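PDB 3DRF: oligopeptide-binding protein oppA from Lactococcus lactis, which binds extracellular oligopeptides in a voluminous cavity and serves as the receptor of the OppABCDF ABC transporter that takes them up. Local coordinates for residues L91-K104 and K169-T183. Sequence-based numbering, arbitrary orientation.
Sequences LDKESKTATITLRK and KVIKVQFKEMKPGMT
Phe175 lies with its ring obliquely against the backbone of Lys96-Ala98, CE2 3.7 Å from Ala98 CB; Met182 CE sits over the centre of one face, 3.4 Å above the plane, and Val173 O is offset toward the rim on the other. The amide of Gln174 meets its partners in its own plane: NE2 donates to Ser95 O (3.0 Å, N-H...O 176°) and to Phe175 O, while OE1 rests near Thr97 CG2 and shares a water with Ser95 O. The chain is bent at chi2 (68°), which turns the amide back to the 93-96 turn. With alanine in place of Gln174, Ser95 O would probably lose its amide donor and a gap would open beside the Thr97 methyl. Met178, curled by two bends, brings SD to 3.5 Å from Lys96 CA and lays CE against Leu91 CB. Farther out, the extended Lys96 chain runs alongside Glu177, and NZ meets OE1 on the syn side in a 2.8 Å salt bridge. Beyond Lys96, whose O accepts from Phe175 N, strands 97-102 and 170-174 pair antiparallel, with Ala98-Val173 and Ile100-Ile171 as hydrogen-bonded pairs. Ile100, Ile171 and Val173 share the face covered by Tyr119 of helix 116-127. At the far end Lys169 NZ donates to Arg103 O and, weakly, to Lys104 O, and is salt-bridged to Glu113. These are the central strands of a four-stranded antiparallel sheet in this solute-binding protein; the pair turns an apolar face to helix 116-127, while polar and charged groups hold its two ends.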
loop_
_atom_site.group_PDB
_atom_site.type_symbol
_atom_site.label_atom_id
_atom_site.label_comp_id
_atom_site.label_asym_id
_atom_site.label_seq_id
_atom_site.Cartn_x
_atom_site.Cartn_y
_atom_site.Cartn_z
ATOM N N LEU A 91 16.887 18.769 4.625
ATOM C CA LEU A 91 15.782 19.600 5.102
ATOM C C LEU A 91 16.280 20.908 5.670
ATOM O O LEU A 91 17.204 20.912 6.407
ATOM C CB LEU A 91 14.976 18.830 6.182
ATOM C CG LEU A 91 14.485 17.405 5.807
ATOM C CD1 LEU A 91 13.719 16.831 6.974
ATOM C CD2 LEU A 91 13.542 17.455 4.546
ATOM N N ASP A 92 15.649 21.998 5.327
ATOM C CA ASP A 92 15.868 23.304 5.963
ATOM C C ASP A 92 14.555 23.773 6.554
ATOM O O ASP A 92 13.692 24.221 5.908
ATOM C CB ASP A 92 16.423 24.305 4.935
ATOM C CG ASP A 92 16.645 25.684 5.505
ATOM O OD1 ASP A 92 16.178 26.035 6.552
ATOM O OD2 ASP A 92 17.333 26.414 4.788
ATOM N N LYS A 93 14.458 23.558 7.851
ATOM C CA LYS A 93 13.217 23.855 8.593
ATOM C C LYS A 93 12.886 25.356 8.725
ATOM O O LYS A 93 11.813 25.714 8.943
ATOM C CB LYS A 93 13.175 23.128 9.980
ATOM C CG LYS A 93 14.188 23.718 10.994
ATOM C CD LYS A 93 14.191 22.822 12.253
ATOM C CE LYS A 93 15.198 23.251 13.268
ATOM N NZ LYS A 93 14.957 24.589 13.868
ATOM N N GLU A 94 13.897 26.185 8.570
ATOM C CA GLU A 94 13.695 27.667 8.644
ATOM C C GLU A 94 13.099 28.197 7.333
ATOM O O GLU A 94 12.160 28.881 7.342
ATOM C CB GLU A 94 15.024 28.372 8.989
ATOM C CG GLU A 94 15.780 27.820 10.203
ATOM C CD GLU A 94 14.997 27.570 11.493
ATOM O OE1 GLU A 94 13.947 28.123 11.716
ATOM O OE2 GLU A 94 15.535 26.768 12.227
ATOM N N SER A 95 13.704 27.804 6.222
ATOM C CA SER A 95 13.207 28.118 4.889
ATOM C C SER A 95 11.969 27.267 4.526
ATOM O O SER A 95 11.243 27.644 3.641
ATOM C CB SER A 95 14.303 27.874 3.819
ATOM O OG SER A 95 15.377 28.791 4.011
ATOM N N LYS A 96 11.788 26.140 5.198
ATOM C CA LYS A 96 10.704 25.146 4.947
ATOM C C LYS A 96 10.862 24.490 3.565
ATOM O O LYS A 96 9.981 24.472 2.809
ATOM C CB LYS A 96 9.311 25.783 5.161
ATOM C CG LYS A 96 9.196 26.515 6.508
ATOM C CD LYS A 96 7.758 27.016 6.853
ATOM C CE LYS A 96 7.756 27.752 8.181
ATOM N NZ LYS A 96 6.373 28.286 8.439
ATOM N N THR A 97 12.069 23.993 3.326
ATOM C CA THR A 97 12.388 23.360 2.052
ATOM C C THR A 97 13.046 21.970 2.258
ATOM O O THR A 97 13.573 21.633 3.278
ATOM C CB THR A 97 13.325 24.246 1.179
ATOM O OG1 THR A 97 14.553 24.398 1.878
ATOM C CG2 THR A 97 12.758 25.657 0.966
ATOM N N ALA A 98 12.913 21.154 1.219
ATOM C CA ALA A 98 13.748 19.961 0.985
ATOM C C ALA A 98 14.568 20.229 -0.290
ATOM O O ALA A 98 14.047 20.681 -1.288
ATOM C CB ALA A 98 12.894 18.687 0.818
ATOM N N THR A 99 15.848 19.934 -0.211
ATOM C CA THR A 99 16.735 20.047 -1.352
ATOM C C THR A 99 17.277 18.658 -1.657
ATOM O O THR A 99 17.925 18.051 -0.828
ATOM C CB THR A 99 17.888 21.012 -1.056
ATOM O OG1 THR A 99 17.348 22.277 -0.716
ATOM C CG2 THR A 99 18.765 21.191 -2.299
ATOM N N ILE A 100 16.988 18.198 -2.874
ATOM C CA ILE A 100 17.360 16.860 -3.336
ATOM C C ILE A 100 18.563 17.019 -4.283
ATOM O O ILE A 100 18.509 17.773 -5.206
ATOM C CB ILE A 100 16.157 16.163 -4.087
ATOM C CG1 ILE A 100 14.976 15.846 -3.153
ATOM C CG2 ILE A 100 16.635 14.883 -4.725
ATOM C CD1 ILE A 100 14.087 17.046 -2.832
ATOM N N THR A 101 19.632 16.290 -4.004
ATOM C CA THR A 101 20.838 16.276 -4.866
ATOM C C THR A 101 21.050 14.873 -5.429
ATOM O O THR A 101 21.367 13.980 -4.717
ATOM C CB THR A 101 22.077 16.714 -4.055
ATOM O OG1 THR A 101 21.827 18.028 -3.542
ATOM C CG2 THR A 101 23.326 16.773 -4.924
ATOM N N LEU A 102 20.833 14.759 -6.722
ATOM C CA LEU A 102 21.046 13.486 -7.430
ATOM C C LEU A 102 22.580 13.269 -7.596
ATOM O O LEU A 102 23.287 14.179 -7.871
ATOM C CB LEU A 102 20.400 13.541 -8.833
ATOM C CG LEU A 102 18.916 13.892 -8.867
ATOM C CD1 LEU A 102 18.483 14.140 -10.309
ATOM C CD2 LEU A 102 18.038 12.810 -8.213
ATOM N N ARG A 103 23.013 12.028 -7.481
ATOM C CA ARG A 103 24.435 11.731 -7.775
ATOM C C ARG A 103 24.831 12.191 -9.179
ATOM O O ARG A 103 24.101 12.069 -10.108
ATOM C CB ARG A 103 24.705 10.221 -7.625
ATOM C CG ARG A 103 24.965 9.818 -6.200
ATOM C CD ARG A 103 25.255 8.294 -6.168
ATOM N NE ARG A 103 25.569 7.787 -4.834
ATOM C CZ ARG A 103 26.798 7.595 -4.400
ATOM N NH1 ARG A 103 27.829 7.884 -5.181
ATOM N NH2 ARG A 103 26.974 7.120 -3.199
ATOM N N LYS A 104 26.034 12.719 -9.297
ATOM C CA LYS A 104 26.594 13.110 -10.608
ATOM C C LYS A 104 26.532 12.009 -11.663
ATOM O O LYS A 104 26.237 12.267 -12.805
ATOM C CB LYS A 104 28.038 13.588 -10.419
ATOM C CG LYS A 104 28.607 14.209 -11.612
ATOM C CD LYS A 104 30.084 14.560 -11.343
ATOM C CE LYS A 104 31.043 14.361 -12.541
ATOM N NZ LYS A 104 32.275 15.228 -12.330
ATOM N N LYS A 169 21.409 18.591 -11.365
ATOM C CA LYS A 169 21.233 17.476 -10.419
ATOM C C LYS A 169 20.511 17.874 -9.112
ATOM O O LYS A 169 20.346 17.068 -8.263
ATOM C CB LYS A 169 22.628 16.855 -10.118
ATOM C CG LYS A 169 23.301 16.179 -11.307
ATOM C CD LYS A 169 22.656 14.836 -11.618
ATOM C CE LYS A 169 23.355 14.215 -12.881
ATOM N NZ LYS A 169 23.037 12.768 -12.994
ATOM N N VAL A 170 20.093 19.126 -9.035
ATOM C CA VAL A 170 19.530 19.679 -7.770
ATOM C C VAL A 170 18.087 20.149 -7.959
ATOM O O VAL A 170 17.752 20.789 -8.883
ATOM C CB VAL A 170 20.413 20.857 -7.234
ATOM C CG1 VAL A 170 19.905 21.351 -5.838
ATOM C CG2 VAL A 170 21.920 20.450 -7.172
ATOM N N ILE A 171 17.254 19.767 -7.003
ATOM C CA ILE A 171 15.859 20.202 -6.938
ATOM C C ILE A 171 15.542 20.780 -5.546
ATOM O O ILE A 171 15.812 20.198 -4.569
ATOM C CB ILE A 171 14.869 19.023 -7.196
ATOM C CG1 ILE A 171 15.335 18.187 -8.411
ATOM C CG2 ILE A 171 13.462 19.641 -7.494
ATOM C CD1 ILE A 171 16.112 16.852 -7.997
ATOM N N LYS A 172 14.973 21.964 -5.541
ATOM C CA LYS A 172 14.451 22.585 -4.320
ATOM C C LYS A 172 12.932 22.446 -4.299
ATOM O O LYS A 172 12.251 22.847 -5.208
ATOM C CB LYS A 172 14.779 24.092 -4.311
ATOM C CG LYS A 172 14.285 24.858 -3.074
ATOM C CD LYS A 172 14.567 26.399 -3.229
ATOM C CE LYS A 172 13.390 27.212 -2.657
ATOM N NZ LYS A 172 13.642 28.700 -2.784
ATOM N N VAL A 173 12.412 21.905 -3.225
ATOM C CA VAL A 173 10.950 21.792 -2.984
ATOM C C VAL A 173 10.539 22.683 -1.804
ATOM O O VAL A 173 11.036 22.564 -0.731
ATOM C CB VAL A 173 10.542 20.323 -2.676
ATOM C CG1 VAL A 173 9.021 20.211 -2.453
ATOM C CG2 VAL A 173 11.089 19.367 -3.796
ATOM N N GLN A 174 9.662 23.626 -2.083
ATOM C CA GLN A 174 9.145 24.580 -1.100
ATOM C C GLN A 174 7.824 24.099 -0.525
ATOM O O GLN A 174 6.856 23.964 -1.219
ATOM C CB GLN A 174 8.946 25.964 -1.781
ATOM C CG GLN A 174 8.415 27.048 -0.836
ATOM C CD GLN A 174 9.445 27.435 0.226
ATOM O OE1 GLN A 174 10.424 28.003 -0.117
ATOM N NE2 GLN A 174 9.199 27.098 1.481
ATOM N N PHE A 175 7.837 23.941 0.771
ATOM C CA PHE A 175 6.637 23.554 1.520
ATOM C C PHE A 175 5.943 24.775 2.125
ATOM O O PHE A 175 6.542 25.774 2.318
ATOM C CB PHE A 175 7.005 22.588 2.696
ATOM C CG PHE A 175 7.774 21.340 2.228
ATOM C CD1 PHE A 175 7.159 20.439 1.385
ATOM C CD2 PHE A 175 9.049 21.111 2.665
ATOM C CE1 PHE A 175 7.850 19.298 0.939
ATOM C CE2 PHE A 175 9.748 19.960 2.228
ATOM C CZ PHE A 175 9.125 19.090 1.340
ATOM N N LYS A 176 4.682 24.585 2.461
ATOM C CA LYS A 176 3.952 25.508 3.378
ATOM C C LYS A 176 4.447 25.346 4.829
ATOM O O LYS A 176 4.658 26.312 5.482
ATOM C CB LYS A 176 2.436 25.284 3.296
ATOM C CG LYS A 176 1.849 25.514 1.876
ATOM C CD LYS A 176 0.335 25.198 1.851
ATOM C CE LYS A 176 -0.128 25.311 0.452
ATOM N NZ LYS A 176 -1.532 24.908 0.413
ATOM N N GLU A 177 4.556 24.113 5.287
ATOM C CA GLU A 177 5.119 23.790 6.578
ATOM C C GLU A 177 5.901 22.479 6.492
ATOM O O GLU A 177 5.641 21.589 5.699
ATOM C CB GLU A 177 4.020 23.592 7.687
ATOM C CG GLU A 177 3.046 24.786 7.898
ATOM C CD GLU A 177 3.741 26.037 8.427
ATOM O OE1 GLU A 177 4.861 25.988 8.862
ATOM O OE2 GLU A 177 3.092 27.061 8.384
ATOM N N MET A 178 6.839 22.380 7.408
ATOM C CA MET A 178 7.507 21.108 7.669
ATOM C C MET A 178 6.535 20.172 8.375
ATOM O O MET A 178 5.605 20.605 9.004
ATOM C CB MET A 178 8.739 21.321 8.549
ATOM C CG MET A 178 9.749 22.298 7.978
ATOM S SD MET A 178 10.349 21.903 6.270
ATOM C CE MET A 178 11.601 20.590 6.530
ATOM N N LYS A 179 6.787 18.890 8.206
ATOM C CA LYS A 179 6.011 17.843 8.866
ATOM C C LYS A 179 6.982 16.919 9.618
ATOM O O LYS A 179 8.050 16.684 9.141
ATOM C CB LYS A 179 5.185 17.078 7.802
ATOM C CG LYS A 179 4.326 17.994 6.825
ATOM C CD LYS A 179 3.102 18.545 7.557
ATOM C CE LYS A 179 2.415 19.574 6.651
ATOM N NZ LYS A 179 1.221 20.081 7.365
ATOM N N PRO A 180 6.583 16.429 10.785
ATOM C CA PRO A 180 7.530 15.695 11.659
ATOM C C PRO A 180 8.065 14.398 11.016
ATOM O O PRO A 180 9.151 13.991 11.265
ATOM C CB PRO A 180 6.684 15.427 12.941
ATOM C CG PRO A 180 5.258 15.575 12.505
ATOM C CD PRO A 180 5.278 16.649 11.459
ATOM N N GLY A 181 7.298 13.811 10.129
ATOM C CA GLY A 181 7.755 12.612 9.429
ATOM C C GLY A 181 8.777 12.792 8.282
ATOM O O GLY A 181 9.204 11.823 7.720
ATOM N N MET A 182 9.095 14.035 7.925
ATOM C CA MET A 182 9.967 14.328 6.766
ATOM C C MET A 182 11.387 13.773 6.849
ATOM O O MET A 182 12.045 13.691 5.884
ATOM C CB MET A 182 10.004 15.833 6.500
ATOM C CG MET A 182 8.737 16.321 5.761
ATOM S SD MET A 182 8.895 18.131 5.621
ATOM C CE MET A 182 7.453 18.538 4.569
ATOM N N THR A 183 11.792 13.431 8.059
ATOM C CA THR A 183 13.097 12.781 8.282
ATOM C C THR A 183 13.106 11.278 7.893
ATOM O O THR A 183 14.152 10.697 7.855
ATOM C CB THR A 183 13.520 12.895 9.755
ATOM O OG1 THR A 183 12.454 12.385 10.542
ATOM C CG2 THR A 183 13.827 14.367 10.138
HETATM O O HOH W 1 11.264 29.899 2.040
#